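Local coordinates for UPF0270 protein PA3463 (Pseudomonas aeruginosa, PDB 1Y0N) that is of unknown function, a small single-chain member of the UPF0270 family that packs two helices against a three-stranded antiparallel sheet, at residues A52-D57 against Q61-M66; E20-R25 against E41-A46. All blocks are in the same frame, centred on the assembly; numbering follows the deposited sequence.

In the fold
From the N terminus the chain lays down the short edge strand 3-4, then helix 12-24, an unmodelled stretch at 26-32, and helix 36-48. Interaction 2, residues 20-25 against 41-46, closes that helix-to-helix connection. The chain then runs straight into strand 52-56 and turns back as strand 63-67, and interaction 1, residues 52-57 against 61-66, closes this tight hairpin. The two contacts follow one another in series, neither nested nor crossed, with centres about 13 Å apart. They still meet: Phe22 packs on Leu65 and Met66, and the backbone of Ala52 probably hydrogen-bonds to that of Ala46, so helix pair and sheet share one core.

Interaction 1 of 2, residues A52-D57 against Q61-M66; sequences AVILFD and QQCQLM
Ile54 and Leu65 meet at the apolar centre of this antiparallel beta hairpin, a non-hydrogen-bonded pair whose side chains pass at a slant, Ile54 CG1 lying 3.9 Å from Leu65 CG. Next to them Leu65 CD2 reaches the methyl of Ala52. On the same face the second branch of Ile54, CG2, comes to 4.1 Å from Cys63 SG. That sulfur also sits at the edge of the Phe56 ring, 3.5 Å from Phe56 CD1, a sulfur-aromatic contact made from near the ring plane. Phe56 CG lies anti to its backbone N (chi1 179°), which carries the ring over toward Cys63 and the turn. Leu18 of helix 12-24 and Leu47 of helix 36-48 cover the Ile54-Leu65 face. On the other face Leu55 CD1 touches the sulfur of Met66, with SD at 3.8 Å.

Between the faces run the backbone bonds. Val53 and Met66 exchange two, Val53 N to Met66 O being 2.9 Å, and Leu55 and Gln64 exchange another two. A fifth, from Asp57 N to Gln62 O at 2.9 Å, is nearly straight (170°) and continues the pairing toward the turn, where Asp57 OD2 hydrogen-bonds to Ser60 OG. Apolar side chains on the helix-facing side and backbone N-H to C=O bonds between the strands thus hold the hairpin together, while the glutamines, Gln61, Gln62 and Gln64, are exposed.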
loop_
_atom_site.group_PDB
_atom_site.type_symbol
_atom_site.label_atom_id
_atom_site.label_comp_id
_atom_site.label_asym_id
_atom_site.label_seq_id
_atom_site.Cartn_x
_atom_site.Cartn_y
_atom_site.Cartn_z
ATOM N N ALA A 52 -5.195 -3.748 -3.057
ATOM C CA ALA A 52 -3.878 -3.077 -2.857
ATOM C C ALA A 52 -3.315 -3.690 -1.606
ATOM O O ALA A 52 -4.070 -4.124 -0.752
ATOM C CB ALA A 52 -4.056 -1.516 -2.652
ATOM N N VAL A 53 -1.984 -3.793 -1.561
ATOM C CA VAL A 53 -1.262 -4.353 -0.450
ATOM C C VAL A 53 -0.070 -3.430 -0.155
ATOM O O VAL A 53 0.213 -2.463 -0.928
ATOM C CB VAL A 53 -0.733 -5.822 -0.754
ATOM C CG1 VAL A 53 -1.917 -6.798 -1.083
ATOM C CG2 VAL A 53 0.285 -5.788 -1.924
ATOM N N ILE A 54 0.592 -3.702 0.972
ATOM C CA ILE A 54 1.773 -2.954 1.339
ATOM C C ILE A 54 2.967 -3.884 1.408
ATOM O O ILE A 54 2.946 -4.845 2.133
ATOM C CB ILE A 54 1.592 -2.231 2.677
ATOM C CG1 ILE A 54 0.465 -1.182 2.476
ATOM C CG2 ILE A 54 2.932 -1.528 3.080
ATOM C CD1 ILE A 54 -0.195 -0.819 3.686
ATOM N N LEU A 55 3.978 -3.547 0.638
ATOM C CA LEU A 55 5.240 -4.238 0.637
ATOM C C LEU A 55 6.279 -3.527 1.508
ATOM O O LEU A 55 6.462 -2.319 1.436
ATOM C CB LEU A 55 5.779 -4.357 -0.793
ATOM C CG LEU A 55 5.097 -5.315 -1.758
ATOM C CD1 LEU A 55 5.997 -5.363 -2.986
ATOM C CD2 LEU A 55 4.908 -6.801 -1.189
ATOM N N PHE A 56 6.967 -4.308 2.303
ATOM C CA PHE A 56 8.002 -3.786 3.189
ATOM C C PHE A 56 9.367 -4.453 2.940
ATOM O O PHE A 56 9.420 -5.661 2.856
ATOM C CB PHE A 56 7.631 -4.082 4.643
ATOM C CG PHE A 56 8.661 -3.591 5.626
ATOM C CD1 PHE A 56 8.898 -2.207 5.788
ATOM C CD2 PHE A 56 9.445 -4.491 6.329
ATOM C CE1 PHE A 56 9.860 -1.738 6.715
ATOM C CE2 PHE A 56 10.424 -4.013 7.256
ATOM C CZ PHE A 56 10.614 -2.631 7.411
ATOM N N ASP A 57 10.421 -3.636 2.826
ATOM C CA ASP A 57 11.799 -4.089 2.603
ATOM C C ASP A 57 12.590 -3.992 3.911
ATOM O O ASP A 57 12.864 -2.908 4.365
ATOM C CB ASP A 57 12.480 -3.178 1.586
ATOM C CG ASP A 57 13.897 -3.674 1.170
ATOM O OD1 ASP A 57 14.322 -4.788 1.607
ATOM O OD2 ASP A 57 14.565 -2.954 0.380
ATOM N N GLN A 61 14.377 -0.530 5.104
ATOM C CA GLN A 61 13.200 -0.428 5.993
ATOM C C GLN A 61 12.022 0.316 5.364
ATOM O O GLN A 61 11.109 0.744 6.056
ATOM C CB GLN A 61 13.568 0.187 7.365
ATOM C CG GLN A 61 14.348 -0.754 8.321
ATOM C CD GLN A 61 14.652 -0.094 9.658
ATOM O OE1 GLN A 61 14.291 1.060 9.911
ATOM N NE2 GLN A 61 15.325 -0.825 10.521
ATOM N N GLN A 62 12.045 0.438 4.038
ATOM C CA GLN A 62 11.065 1.225 3.297
ATOM C C GLN A 62 9.782 0.413 2.934
ATOM O O GLN A 62 9.824 -0.780 2.719
ATOM C CB GLN A 62 11.730 1.782 2.042
ATOM C CG GLN A 62 12.271 3.191 2.150
ATOM C CD GLN A 62 12.354 3.888 0.755
ATOM O OE1 GLN A 62 13.280 3.631 -0.033
ATOM N NE2 GLN A 62 11.382 4.771 0.462
ATOM N N CYS A 63 8.653 1.120 2.897
ATOM C CA CYS A 63 7.334 0.578 2.568
ATOM C C CYS A 63 6.880 1.149 1.259
ATOM O O CYS A 63 7.236 2.292 0.884
ATOM C CB CYS A 63 6.269 0.969 3.618
ATOM S SG CYS A 63 6.178 -0.073 5.082
ATOM N N GLN A 64 6.045 0.380 0.576
ATOM C CA GLN A 64 5.311 0.937 -0.553
ATOM C C GLN A 64 3.920 0.265 -0.768
ATOM O O GLN A 64 3.780 -0.935 -0.676
ATOM C CB GLN A 64 6.173 0.814 -1.829
ATOM C CG GLN A 64 5.528 1.415 -3.060
ATOM C CD GLN A 64 6.527 1.700 -4.113
ATOM O OE1 GLN A 64 6.189 1.867 -5.288
ATOM N NE2 GLN A 64 7.792 1.764 -3.705
ATOM N N LEU A 65 2.921 1.091 -1.063
ATOM C CA LEU A 65 1.613 0.614 -1.422
ATOM C C LEU A 65 1.653 0.226 -2.897
ATOM O O LEU A 65 2.216 0.976 -3.695
ATOM C CB LEU A 65 0.583 1.718 -1.265
ATOM C CG LEU A 65 -0.571 1.328 -0.371
ATOM C CD1 LEU A 65 -0.415 2.296 0.817
ATOM C CD2 LEU A 65 -1.887 1.558 -1.012
ATOM N N MET A 66 1.109 -0.954 -3.222
ATOM C CA MET A 66 1.048 -1.453 -4.608
ATOM C C MET A 66 -0.305 -2.146 -4.865
ATOM O O MET A 66 -0.888 -2.740 -3.974
ATOM C CB MET A 66 2.232 -2.442 -4.883
ATOM C CG MET A 66 3.665 -1.755 -5.222
ATOM S SD MET A 66 4.833 -2.991 -5.751
ATOM C CE MET A 66 4.341 -2.864 -7.469
#

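Interaction 2 of 2, residues E20-R25 against E41-A46; sequences EDFVTR and ERARHA
Phe22 and Val23 of helix 12-24 both close on the methyl of Ala43, CB, in helix 36-48, a helix-helix contact within an arrangement of two helices beside an antiparallel sheet. The tight part is small and wholly apolar. Val23 CG1 comes closest, 3.7 Å from Ala43 CB, while the ring of Phe22 approaches the same methyl obliquely, with Phe22 CD2 at 4.0 Å. With its CG anti to the backbone N (chi1 173°), Phe22 swings its ring between Ala43 and the sheet, where Leu65 and Leu67 of strand 63-67 receive it. Leu19, one turn earlier on helix 12-24, also packs on Ala43, and Val23 reaches on to Leu36 and Val40. The short alanine side chain lets the helices come near, Val23 CA and Ala43 CA being 7.3 Å apart.

Away from this methyl the contact is loose, and only 88 Å² is buried between the segments. Glu41, Arg42 and His45 are exposed and take no part in the packing, and Arg44 turns to Asn16 for a hydrogen bond through NH2. Across the contact, Thr24 OG1 hydrogen-bonds back to Glu20 O. Arg25 lays its guanidinium flat over Phe22, with Phe22 CE1 3.4 Å above the guanidinium plane, over its centre.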
loop_
_atom_site.group_PDB
_atom_site.type_symbol
_atom_site.label_atom_id
_atom_site.label_comp_id
_atom_site.label_asym_id
_atom_site.label_seq_id
_atom_site.Cartn_x
_atom_site.Cartn_y
_atom_site.Cartn_z
ATOM N N GLU A 20 -1.139 8.645 0.023
ATOM C CA GLU A 20 -0.903 9.836 -0.784
ATOM C C GLU A 20 0.136 9.594 -1.865
ATOM O O GLU A 20 -0.118 9.933 -3.040
ATOM C CB GLU A 20 -0.574 11.053 0.129
ATOM C CG GLU A 20 -0.113 12.250 -0.631
ATOM C CD GLU A 20 -0.267 13.565 0.148
ATOM O OE1 GLU A 20 -0.619 13.540 1.385
ATOM O OE2 GLU A 20 -0.034 14.608 -0.535
ATOM N N ASP A 21 1.269 8.957 -1.515
ATOM C CA ASP A 21 2.275 8.570 -2.533
ATOM C C ASP A 21 1.636 7.758 -3.638
ATOM O O ASP A 21 1.816 8.037 -4.817
ATOM C CB ASP A 21 3.428 7.744 -1.925
ATOM C CG ASP A 21 4.331 8.590 -1.015
ATOM O OD1 ASP A 21 4.186 9.824 -1.033
ATOM O OD2 ASP A 21 5.148 8.008 -0.260
ATOM N N PHE A 22 0.848 6.769 -3.258
ATOM C CA PHE A 22 0.279 5.793 -4.224
ATOM C C PHE A 22 -0.627 6.497 -5.193
ATOM O O PHE A 22 -0.510 6.316 -6.401
ATOM C CB PHE A 22 -0.430 4.676 -3.432
ATOM C CG PHE A 22 -1.184 3.705 -4.283
ATOM C CD1 PHE A 22 -0.519 2.758 -5.043
ATOM C CD2 PHE A 22 -2.579 3.770 -4.342
ATOM C CE1 PHE A 22 -1.230 1.852 -5.865
ATOM C CE2 PHE A 22 -3.318 2.851 -5.120
ATOM C CZ PHE A 22 -2.643 1.917 -5.906
ATOM N N VAL A 23 -1.541 7.305 -4.696
ATOM C CA VAL A 23 -2.536 7.921 -5.590
ATOM C C VAL A 23 -1.965 9.076 -6.422
ATOM O O VAL A 23 -2.609 9.559 -7.359
ATOM C CB VAL A 23 -3.886 8.323 -4.864
ATOM C CG1 VAL A 23 -4.447 7.149 -4.123
ATOM C CG2 VAL A 23 -3.699 9.506 -3.874
ATOM N N THR A 24 -0.739 9.491 -6.115
ATOM C CA THR A 24 -0.083 10.422 -6.997
ATOM C C THR A 24 1.080 9.795 -7.759
ATOM O O THR A 24 1.755 10.496 -8.489
ATOM C CB THR A 24 0.355 11.699 -6.277
ATOM O OG1 THR A 24 1.170 11.369 -5.159
ATOM C CG2 THR A 24 -0.870 12.496 -5.784
ATOM N N ARG A 25 1.258 8.472 -7.637
ATOM C CA ARG A 25 2.391 7.742 -8.267
ATOM C C ARG A 25 2.560 7.974 -9.779
ATOM O O ARG A 25 1.578 8.209 -10.490
ATOM C CB ARG A 25 2.290 6.228 -8.007
ATOM C CG ARG A 25 1.211 5.555 -8.889
ATOM C CD ARG A 25 0.802 4.121 -8.476
ATOM N NE ARG A 25 -0.663 4.052 -8.594
ATOM C CZ ARG A 25 -1.355 3.027 -9.068
ATOM N NH1 ARG A 25 -0.738 1.929 -9.479
ATOM N NH2 ARG A 25 -2.681 3.104 -9.121
ATOM N N GLU A 41 -9.366 7.811 -0.247
ATOM C CA GLU A 41 -10.408 6.939 0.305
ATOM C C GLU A 41 -10.660 5.714 -0.600
ATOM O O GLU A 41 -10.940 4.633 -0.087
ATOM C CB GLU A 41 -11.742 7.706 0.534
ATOM C CG GLU A 41 -11.804 8.545 1.749
ATOM C CD GLU A 41 -11.782 7.717 3.056
ATOM O OE1 GLU A 41 -12.265 6.536 3.117
ATOM O OE2 GLU A 41 -11.236 8.278 4.021
ATOM N N ARG A 42 -10.600 5.909 -1.902
ATOM C CA ARG A 42 -10.720 4.812 -2.840
ATOM C C ARG A 42 -9.566 3.831 -2.605
ATOM O O ARG A 42 -9.742 2.624 -2.637
ATOM C CB ARG A 42 -10.648 5.259 -4.286
ATOM C CG ARG A 42 -11.808 6.061 -4.820
ATOM C CD ARG A 42 -11.535 6.378 -6.253
ATOM N NE ARG A 42 -12.680 7.120 -6.782
ATOM C CZ ARG A 42 -12.639 7.875 -7.868
ATOM N NH1 ARG A 42 -11.498 7.996 -8.545
ATOM N NH2 ARG A 42 -13.727 8.506 -8.289
ATOM N N ALA A 43 -8.367 4.353 -2.348
ATOM C CA ALA A 43 -7.207 3.466 -2.082
ATOM C C ALA A 43 -7.326 2.695 -0.724
ATOM O O ALA A 43 -6.882 1.548 -0.581
ATOM C CB ALA A 43 -5.904 4.300 -2.184
ATOM N N ARG A 44 -7.895 3.343 0.287
ATOM C CA ARG A 44 -8.121 2.729 1.570
ATOM C C ARG A 44 -9.117 1.563 1.450
ATOM O O ARG A 44 -8.988 0.587 2.169
ATOM C CB ARG A 44 -8.738 3.691 2.593
ATOM C CG ARG A 44 -7.848 4.688 3.235
ATOM C CD ARG A 44 -8.570 5.470 4.416
ATOM N NE ARG A 44 -7.742 6.610 4.749
ATOM C CZ ARG A 44 -6.665 6.560 5.528
ATOM N NH1 ARG A 44 -6.269 5.403 6.075
ATOM N NH2 ARG A 44 -5.966 7.683 5.734
ATOM N N HIS A 45 -10.144 1.755 0.640
ATOM C CA HIS A 45 -11.127 0.687 0.353
ATOM C C HIS A 45 -10.427 -0.491 -0.343
ATOM O O HIS A 45 -10.681 -1.651 -0.010
ATOM C CB HIS A 45 -12.224 1.227 -0.535
ATOM C CG HIS A 45 -13.395 0.305 -0.683
ATOM N ND1 HIS A 45 -14.175 -0.084 0.375
ATOM C CD2 HIS A 45 -13.938 -0.268 -1.787
ATOM C CE1 HIS A 45 -15.149 -0.863 -0.062
ATOM N NE2 HIS A 45 -15.012 -1.010 -1.365
ATOM N N ALA A 46 -9.581 -0.165 -1.317
ATOM C CA ALA A 46 -8.792 -1.152 -2.074
ATOM C C ALA A 46 -7.907 -1.942 -1.082
ATOM O O ALA A 46 -7.800 -3.181 -1.189
ATOM C CB ALA A 46 -7.956 -0.473 -3.125
#